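Putative O-GlcNAcase nagJ (Clostridium perfringens, PDB 6PV5) probably removes terminal N-acetylhexosamine from glycans by hydrolysis, as a family 84 glycoside hydrolase of which this chain is the part holding the catalytic barrel. Local coordinates at residues P406-D409 against K414-L417; E481-F486 against N552-H557. All coordinates share one frame; numbering follows the deposited sequence. Where two conformers were deposited one is given.

Interaction 1: residues P406-D409 against K414-L417; sequences PVND and KMAL. With EDO (1,2-ethanediol), chain B.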
ATOM      1  N   PRO A 406      -5.284   0.965   3.937  1.00 26.01           N
ATOM      2  CA  PRO A 406      -6.548   1.704   4.082  1.00 23.76           C
ATOM      3  C   PRO A 406      -7.876   0.977   4.272  1.00 23.89           C
ATOM      4  O   PRO A 406      -8.930   1.626   4.297  1.00 21.06           O
ATOM      5  CB  PRO A 406      -6.614   2.491   2.757  1.00 23.32           C
ATOM      6  CG  PRO A 406      -5.943   1.580   1.749  1.00 23.49           C
ATOM      7  CD  PRO A 406      -4.798   0.970   2.552  1.00 23.69           C
ATOM      8  N   VAL A 407      -7.839  -0.349   4.481  1.00 22.95           N
ATOM      9  CA  VAL A 407      -9.071  -1.114   4.581  1.00 21.58           C
ATOM     10  C   VAL A 407     -10.103  -0.362   5.422  1.00 24.56           C
ATOM     11  O   VAL A 407      -9.835  -0.003   6.571  1.00 24.29           O
ATOM     12  CB  VAL A 407      -8.848  -2.535   5.135  1.00 22.77           C
ATOM     13  CG1 VAL A 407      -8.210  -2.520   6.519  1.00 22.09           C
ATOM     14  CG2 VAL A 407     -10.149  -3.327   5.178  1.00 22.75           C
ATOM     15  N   ASN A 408     -11.338  -0.262   4.900  1.00 25.02           N
ATOM     16  CA  ASN A 408     -12.373   0.448   5.635  1.00 25.79           C
ATOM     17  C   ASN A 408     -13.620  -0.430   5.798  1.00 28.04           C
ATOM     18  O   ASN A 408     -14.716   0.088   6.035  1.00 25.37           O
ATOM     19  CB  ASN A 408     -12.696   1.798   4.978  1.00 22.73           C
ATOM     20  CG  ASN A 408     -13.437   1.618   3.665  1.00 26.02           C
ATOM     21  OD1 ASN A 408     -13.326   0.565   3.048  1.00 23.36           O
ATOM     22  ND2 ASN A 408     -14.139   2.644   3.198  1.00 21.82           N
ATOM     23  N   ASP A 409     -13.459  -1.762   5.736  1.00 26.09           N
ATOM     24  CA  ASP A 409     -14.629  -2.637   5.741  1.00 26.46           C
ATOM     25  C   ASP A 409     -15.434  -2.503   7.038  1.00 26.85           C
ATOM     26  O   ASP A 409     -16.623  -2.778   7.070  1.00 31.19           O
ATOM     27  CB  ASP A 409     -14.276  -4.084   5.387  1.00 27.32           C
ATOM     28  CG  ASP A 409     -13.217  -4.762   6.260  1.00 30.34           C
ATOM     29  OD1 ASP A 409     -12.780  -4.172   7.319  1.00 26.29           O
ATOM     30  OD2 ASP A 409     -12.834  -5.907   5.882  1.00 28.60           O
ATOM     31  N   LYS A 414     -16.691   5.767   5.204  1.00 23.22           N
ATOM     32  CA  LYS A 414     -15.565   6.695   5.160  1.00 24.11           C
ATOM     33  C   LYS A 414     -14.426   6.107   4.326  1.00 26.07           C
ATOM     34  O   LYS A 414     -13.995   4.994   4.609  1.00 27.25           O
ATOM     35  CB  LYS A 414     -15.068   6.990   6.580  1.00 22.07           C
ATOM     36  CG  LYS A 414     -13.998   8.063   6.610  1.00 21.61           C
ATOM     37  CD  LYS A 414     -13.736   8.701   7.959  1.00 21.95           C
ATOM     38  CE  LYS A 414     -12.820   9.908   7.789  1.00 23.04           C
ATOM     39  NZ  LYS A 414     -12.483  10.526   9.100  1.00 25.24           N
ATOM     40  N   MET A 415     -13.906   6.873   3.349  1.00 26.33           N
ATOM     41  CA  MET A 415     -12.744   6.464   2.574  1.00 28.82           C
ATOM     42  C   MET A 415     -11.462   6.820   3.336  1.00 31.31           C
ATOM     43  O   MET A 415     -11.330   7.925   3.848  1.00 27.46           O
ATOM     44  CB  MET A 415     -12.677   7.153   1.205  1.00 27.96           C
ATOM     45  CG  MET A 415     -13.882   6.926   0.297  1.00 31.59           C
ATOM     46  SD  MET A 415     -14.105   5.166  -0.094  1.00 35.28           S
ATOM     47  CE  MET A 415     -14.943   5.228  -1.677  1.00 35.90           C
ATOM     48  N   ALA A 416     -10.493   5.889   3.354  1.00 27.85           N
ATOM     49  CA  ALA A 416      -9.170   6.175   3.897  1.00 25.28           C
ATOM     50  C   ALA A 416      -8.283   6.594   2.735  1.00 25.19           C
ATOM     51  O   ALA A 416      -8.001   5.784   1.851  1.00 25.86           O
ATOM     52  CB  ALA A 416      -8.628   4.953   4.605  1.00 23.84           C
ATOM     53  N   LEU A 417      -7.877   7.868   2.732  1.00 22.82           N
ATOM     54  CA  LEU A 417      -7.125   8.432   1.624  1.00 23.29           C
ATOM     55  C   LEU A 417      -5.800   8.994   2.131  1.00 23.71           C
ATOM     56  O   LEU A 417      -5.180   9.796   1.438  1.00 25.44           O
ATOM     57  CB  LEU A 417      -7.958   9.545   0.954  1.00 23.08           C
ATOM     58  CG  LEU A 417      -9.294   9.097   0.339  1.00 24.41           C
ATOM     59  CD1 LEU A 417     -10.082  10.313  -0.168  1.00 21.83           C
ATOM     60  CD2 LEU A 417      -9.040   8.123  -0.812  1.00 22.09           C
TER
HETATM   61  C1  EDO B 601     -10.999  -5.389  10.498  1.00 45.35           C
HETATM   62  O1  EDO B 601     -12.128  -5.244   9.651  1.00 44.48           O
HETATM   63  C2  EDO B 601      -9.806  -5.712   9.715  1.00 39.57           C
HETATM   64  O2  EDO B 601      -9.985  -5.205   8.409  1.00 42.02           O
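The amide of Asn408 reaches across to the backbone of Lys414. Its ND2 gives a hydrogen bond to Lys414 O, 2.7 Å long and nearly straight at 169°. The acceptor lies almost in the plane of the Asn408 amide. ND2, however, sits above the Lys414 carbonyl plane, 45° out of it, and so off the lone-pair directions. Asn408 CG stands between its own backbone N and carbonyl carbon (chi1 71°), which turns the amide to the facing segment. The Met415 sulfur passes beside the amide, with SD 4.1 Å from Asn408 ND2.

The second point of contact is apolar. Ala416 CB meets Pro406 CB at 3.7 Å, and it also comes within 3.4 Å of Pro406 O. The methyl therefore rests against both the ring and the backbone of the proline, which follows a cis peptide bond. Lys414 turns its amine elsewhere, to a salt bridge with Asp499. Asp409 takes part in other bonds: OD1 accepts two hydrogen bonds from an ethanediol probably left from crystallisation, while OD2 is hydrogen-bonded to Tyr196 N.

All the touching residues are buried. The contact lies within the loop between strands 399-403 and 431-436, where the chain doubles back on itself. These are the last two strands of the eight-stranded parallel barrel typical of the GH84 catalytic domain.

Interaction 2: residues E481-F486 against N552-H557; sequences EEFKIF and NQLDSH. With EDO (1,2-ethanediol), chain C.
Helices 481-486 and 552-557 run at 55° to each other, with their axes 13.2 Å apart at the closest approach, so large side chains must bridge the gap. The contact joins the region of the catalytic barrel to the helical post-catalytic region. It is a buried apolar helix-helix contact.

Leu554 is the shared partner. Its CD1 methyl approaches Phe483 CE2 at 3.8 Å and Phe486 CE2 at 4.1 Å, so one branch of the leucine meets both rings. The Leu554 and Phe483 side chains cross at about a right angle. Both phenylalanines carry CG anti to the backbone N (chi1 -160° and 171°). They lie one helical turn apart, and this shared torsion carries both rings across to the same methyl. Phe483 also packs on Ile472 and Ala476 of helix 464-476. The Phe486 ring makes an edge-to-face contact with Phe561, farther along helix 548-579.

His557 touches Phe486 with CB and its backbone, not with the imidazole. The imidazole leads away from the contact, and NE2 is hydrogen-bonded to Asp413 O. At the start of 481-486, an ethanediol probably from the crystallisation liquor gives a hydrogen bond from O2 to Glu481 OE2, 2.6 Å long. It is also hydrogen-bonded to Asp469 O.

The edge of the Phe486 ring faces His557: CZ lies 3.7 Å from His557 CB, and the carbonyl oxygen His557 O lies in the ring plane, 4.0 Å from CE1.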
ATOM      1  N   GLU A 481      -3.589  19.344  -6.128  1.00 27.42           N
ATOM      2  CA  GLU A 481      -3.842  20.296  -5.051  1.00 31.05           C
ATOM      3  C   GLU A 481      -5.301  20.242  -4.586  1.00 30.42           C
ATOM      4  O   GLU A 481      -5.568  20.359  -3.390  1.00 29.07           O
ATOM      5  CB  GLU A 481      -3.479  21.744  -5.424  1.00 35.15           C
ATOM      6  CG  GLU A 481      -1.995  21.972  -5.703  1.00 44.47           C
ATOM      7  CD  GLU A 481      -1.001  21.722  -4.571  1.00 52.96           C
ATOM      8  OE1 GLU A 481      -1.390  21.793  -3.372  1.00 54.11           O
ATOM      9  OE2 GLU A 481       0.176  21.447  -4.887  1.00 61.07           O
ATOM     10  N   GLU A 482      -6.242  20.147  -5.536  1.00 28.91           N
ATOM     11  CA  GLU A 482      -7.657  20.040  -5.211  1.00 28.37           C
ATOM     12  C   GLU A 482      -7.889  18.732  -4.453  1.00 26.41           C
ATOM     13  O   GLU A 482      -8.605  18.707  -3.460  1.00 25.95           O
ATOM     14  CB  GLU A 482      -8.508  20.041  -6.489  1.00 31.32           C
ATOM     15  CG  GLU A 482      -8.557  21.402  -7.174  1.00 35.41           C
ATOM     16  CD  GLU A 482      -7.397  21.739  -8.097  1.00 41.00           C
ATOM     17  OE1 GLU A 482      -6.443  20.936  -8.201  1.00 42.20           O
ATOM     18  OE2 GLU A 482      -7.454  22.808  -8.721  1.00 47.83           O
ATOM     19  N   PHE A 483      -7.243  17.654  -4.906  1.00 24.60           N
ATOM     20  CA  PHE A 483      -7.430  16.352  -4.281  1.00 23.79           C
ATOM     21  C   PHE A 483      -6.960  16.343  -2.821  1.00 24.53           C
ATOM     22  O   PHE A 483      -7.637  15.804  -1.947  1.00 26.51           O
ATOM     23  CB  PHE A 483      -6.742  15.247  -5.092  1.00 23.33           C
ATOM     24  CG  PHE A 483      -7.315  13.897  -4.751  1.00 24.88           C
ATOM     25  CD1 PHE A 483      -6.860  13.198  -3.642  1.00 21.54           C
ATOM     26  CD2 PHE A 483      -8.361  13.363  -5.500  1.00 23.85           C
ATOM     27  CE1 PHE A 483      -7.423  11.973  -3.295  1.00 24.31           C
ATOM     28  CE2 PHE A 483      -8.918  12.138  -5.153  1.00 27.49           C
ATOM     29  CZ  PHE A 483      -8.450  11.440  -4.046  1.00 24.38           C
ATOM     30  N   LYS A 484      -5.779  16.915  -2.555  1.00 25.27           N
ATOM     31  CA  LYS A 484      -5.233  16.911  -1.206  1.00 25.08           C
ATOM     32  C   LYS A 484      -6.155  17.674  -0.255  1.00 24.66           C
ATOM     33  O   LYS A 484      -6.383  17.217   0.863  1.00 25.81           O
ATOM     34  CB  LYS A 484      -3.809  17.480  -1.177  1.00 27.62           C
ATOM     35  CG  LYS A 484      -3.164  17.414   0.208  1.00 30.13           C
ATOM     36  CD  LYS A 484      -1.770  17.966   0.260  1.00 32.22           C
ATOM     37  CE  LYS A 484      -1.167  17.905   1.655  1.00 35.57           C
ATOM     38  NZ  LYS A 484       0.258  18.311   1.610  1.00 34.04           N
ATOM     39  N   ILE A 485      -6.693  18.818  -0.711  0.64 24.66           N
ATOM     40  CA  ILE A 485      -7.668  19.576   0.065  0.64 23.14           C
ATOM     41  C   ILE A 485      -8.817  18.665   0.501  0.64 22.48           C
ATOM     42  O   ILE A 485      -9.262  18.739   1.647  0.64 23.20           O
ATOM     43  CB  ILE A 485      -8.152  20.836  -0.690  0.64 22.89           C
ATOM     44  CG1 ILE A 485      -7.026  21.870  -0.846  0.64 22.91           C
ATOM     45  CG2 ILE A 485      -9.370  21.424   0.008  0.64 22.25           C
ATOM     46  CD1 ILE A 485      -7.289  22.955  -1.894  0.64 20.43           C
ATOM     47  N   PHE A 486      -9.276  17.784  -0.398  1.00 23.46           N
ATOM     48  CA  PHE A 486     -10.338  16.833  -0.080  1.00 24.17           C
ATOM     49  C   PHE A 486      -9.808  15.722   0.834  1.00 22.80           C
ATOM     50  O   PHE A 486     -10.397  15.412   1.877  1.00 22.28           O
ATOM     51  CB  PHE A 486     -10.881  16.276  -1.408  1.00 26.10           C
ATOM     52  CG  PHE A 486     -11.848  15.126  -1.297  1.00 26.36           C
ATOM     53  CD1 PHE A 486     -13.158  15.340  -0.887  1.00 27.34           C
ATOM     54  CD2 PHE A 486     -11.459  13.836  -1.639  1.00 26.33           C
ATOM     55  CE1 PHE A 486     -14.060  14.282  -0.806  1.00 28.54           C
ATOM     56  CE2 PHE A 486     -12.352  12.776  -1.548  1.00 27.45           C
ATOM     57  CZ  PHE A 486     -13.657  13.001  -1.139  1.00 29.53           C
ATOM     58  N   ASN A 552     -16.027   8.256  -9.497  1.00 25.19           N
ATOM     59  CA  ASN A 552     -17.285   7.602  -9.182  1.00 25.11           C
ATOM     60  C   ASN A 552     -17.300   7.054  -7.754  1.00 27.33           C
ATOM     61  O   ASN A 552     -18.328   7.107  -7.084  1.00 27.99           O
ATOM     62  CB  ASN A 552     -17.645   6.550 -10.243  1.00 25.61           C
ATOM     63  CG  ASN A 552     -18.248   7.172 -11.492  1.00 29.07           C
ATOM     64  OD1 ASN A 552     -18.936   8.192 -11.421  1.00 27.40           O
ATOM     65  ND2 ASN A 552     -17.999   6.569 -12.642  1.00 28.18           N
ATOM     66  N   GLN A 553     -16.170   6.500  -7.281  1.00 29.25           N
ATOM     67  CA  GLN A 553     -16.139   5.912  -5.947  1.00 27.24           C
ATOM     68  C   GLN A 553     -16.354   6.997  -4.886  1.00 26.91           C
ATOM     69  O   GLN A 553     -16.922   6.740  -3.828  1.00 23.78           O
ATOM     70  CB  GLN A 553     -14.825   5.152  -5.747  1.00 26.78           C
ATOM     71  CG  GLN A 553     -14.867   3.723  -6.280  1.00 28.19           C
ATOM     72  CD  GLN A 553     -13.485   3.146  -6.488  1.00 35.89           C
ATOM     73  OE1 GLN A 553     -12.469   3.725  -6.101  1.00 35.11           O
ATOM     74  NE2 GLN A 553     -13.424   1.997  -7.141  1.00 38.88           N
ATOM     75  N   LEU A 554     -15.913   8.217  -5.199  1.00 26.60           N
ATOM     76  CA  LEU A 554     -15.845   9.324  -4.255  1.00 26.21           C
ATOM     77  C   LEU A 554     -17.010  10.306  -4.415  1.00 27.54           C
ATOM     78  O   LEU A 554     -17.126  11.265  -3.650  1.00 27.13           O
ATOM     79  CB  LEU A 554     -14.528  10.044  -4.556  1.00 26.55           C
ATOM     80  CG  LEU A 554     -13.272   9.228  -4.234  1.00 28.51           C
ATOM     81  CD1 LEU A 554     -12.015  10.018  -4.547  1.00 28.94           C
ATOM     82  CD2 LEU A 554     -13.290   8.778  -2.776  1.00 25.18           C
ATOM     83  N   ASP A 555     -17.875  10.099  -5.407  1.00 27.81           N
ATOM     84  CA  ASP A 555     -18.793  11.177  -5.787  1.00 29.85           C
ATOM     85  C   ASP A 555     -19.692  11.632  -4.645  1.00 27.33           C
ATOM     86  O   ASP A 555     -19.861  12.836  -4.486  1.00 29.75           O
ATOM     87  CB  ASP A 555     -19.659  10.936  -7.026  1.00 28.48           C
ATOM     88  CG  ASP A 555     -20.345  12.241  -7.455  1.00 31.63           C
ATOM     89  OD1 ASP A 555     -19.681  13.110  -8.078  1.00 30.50           O
ATOM     90  OD2 ASP A 555     -21.506  12.414  -7.100  1.00 30.19           O
ATOM     91  N   SER A 556     -20.295  10.705  -3.889  1.00 29.04           N
ATOM     92  CA  SER A 556     -21.124  11.085  -2.746  1.00 31.80           C
ATOM     93  C   SER A 556     -20.328  11.857  -1.688  1.00 32.80           C
ATOM     94  O   SER A 556     -20.856  12.794  -1.066  1.00 30.74           O
ATOM     95  CB  SER A 556     -21.794   9.906  -2.122  1.00 33.52           C
ATOM     96  OG  SER A 556     -22.654   9.311  -3.060  1.00 44.73           O
ATOM     97  N   HIS A 557     -19.065  11.446  -1.480  1.00 28.60           N
ATOM     98  CA  HIS A 557     -18.180  12.114  -0.530  1.00 26.50           C
ATOM     99  C   HIS A 557     -17.929  13.557  -0.956  1.00 25.17           C
ATOM    100  O   HIS A 557     -17.961  14.449  -0.120  1.00 24.81           O
ATOM    101  CB  HIS A 557     -16.883  11.313  -0.345  1.00 25.24           C
ATOM    102  CG  HIS A 557     -17.167   9.987   0.292  1.00 24.93           C
ATOM    103  ND1 HIS A 557     -17.639   8.904  -0.431  1.00 26.82           N
ATOM    104  CD2 HIS A 557     -17.116   9.582   1.574  1.00 24.33           C
ATOM    105  CE1 HIS A 557     -17.859   7.886   0.376  1.00 23.76           C
ATOM    106  NE2 HIS A 557     -17.513   8.268   1.617  1.00 25.96           N
TER
HETATM  107  C1  EDO C 602      -0.222  16.829  -3.478  1.00 48.89           C
HETATM  108  O1  EDO C 602       0.694  16.454  -4.500  1.00 45.07           O
HETATM  109  C2  EDO C 602      -0.018  18.194  -2.922  1.00 50.68           C
HETATM  110  O2  EDO C 602       0.497  19.132  -3.858  1.00 50.17           O

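Both contacts are buried, and their centres are about 13 Å apart. Interaction 1 is local: it ties two parts of one barrel loop, and its main bond is polar, from a side-chain amide to a backbone carbonyl. Interaction 2 is long-range: it brings together two helices far apart in sequence, using aromatic and aliphatic groups. The two meet directly. Leu417 CD1 packs on Phe486 CE2 at 3.6 Å, and Met415 CG lies 3.6 Å from Leu554 CD2. Both side chains leave their backbone away from 406-409 and pack mainly on the helices. Segment 414-417 thus meets 406-409 through Ala416 and the Lys414 carbonyl, and meets both helices of interaction 2, with Leu417 on helix 480-487 and Met415 on helix 548-579.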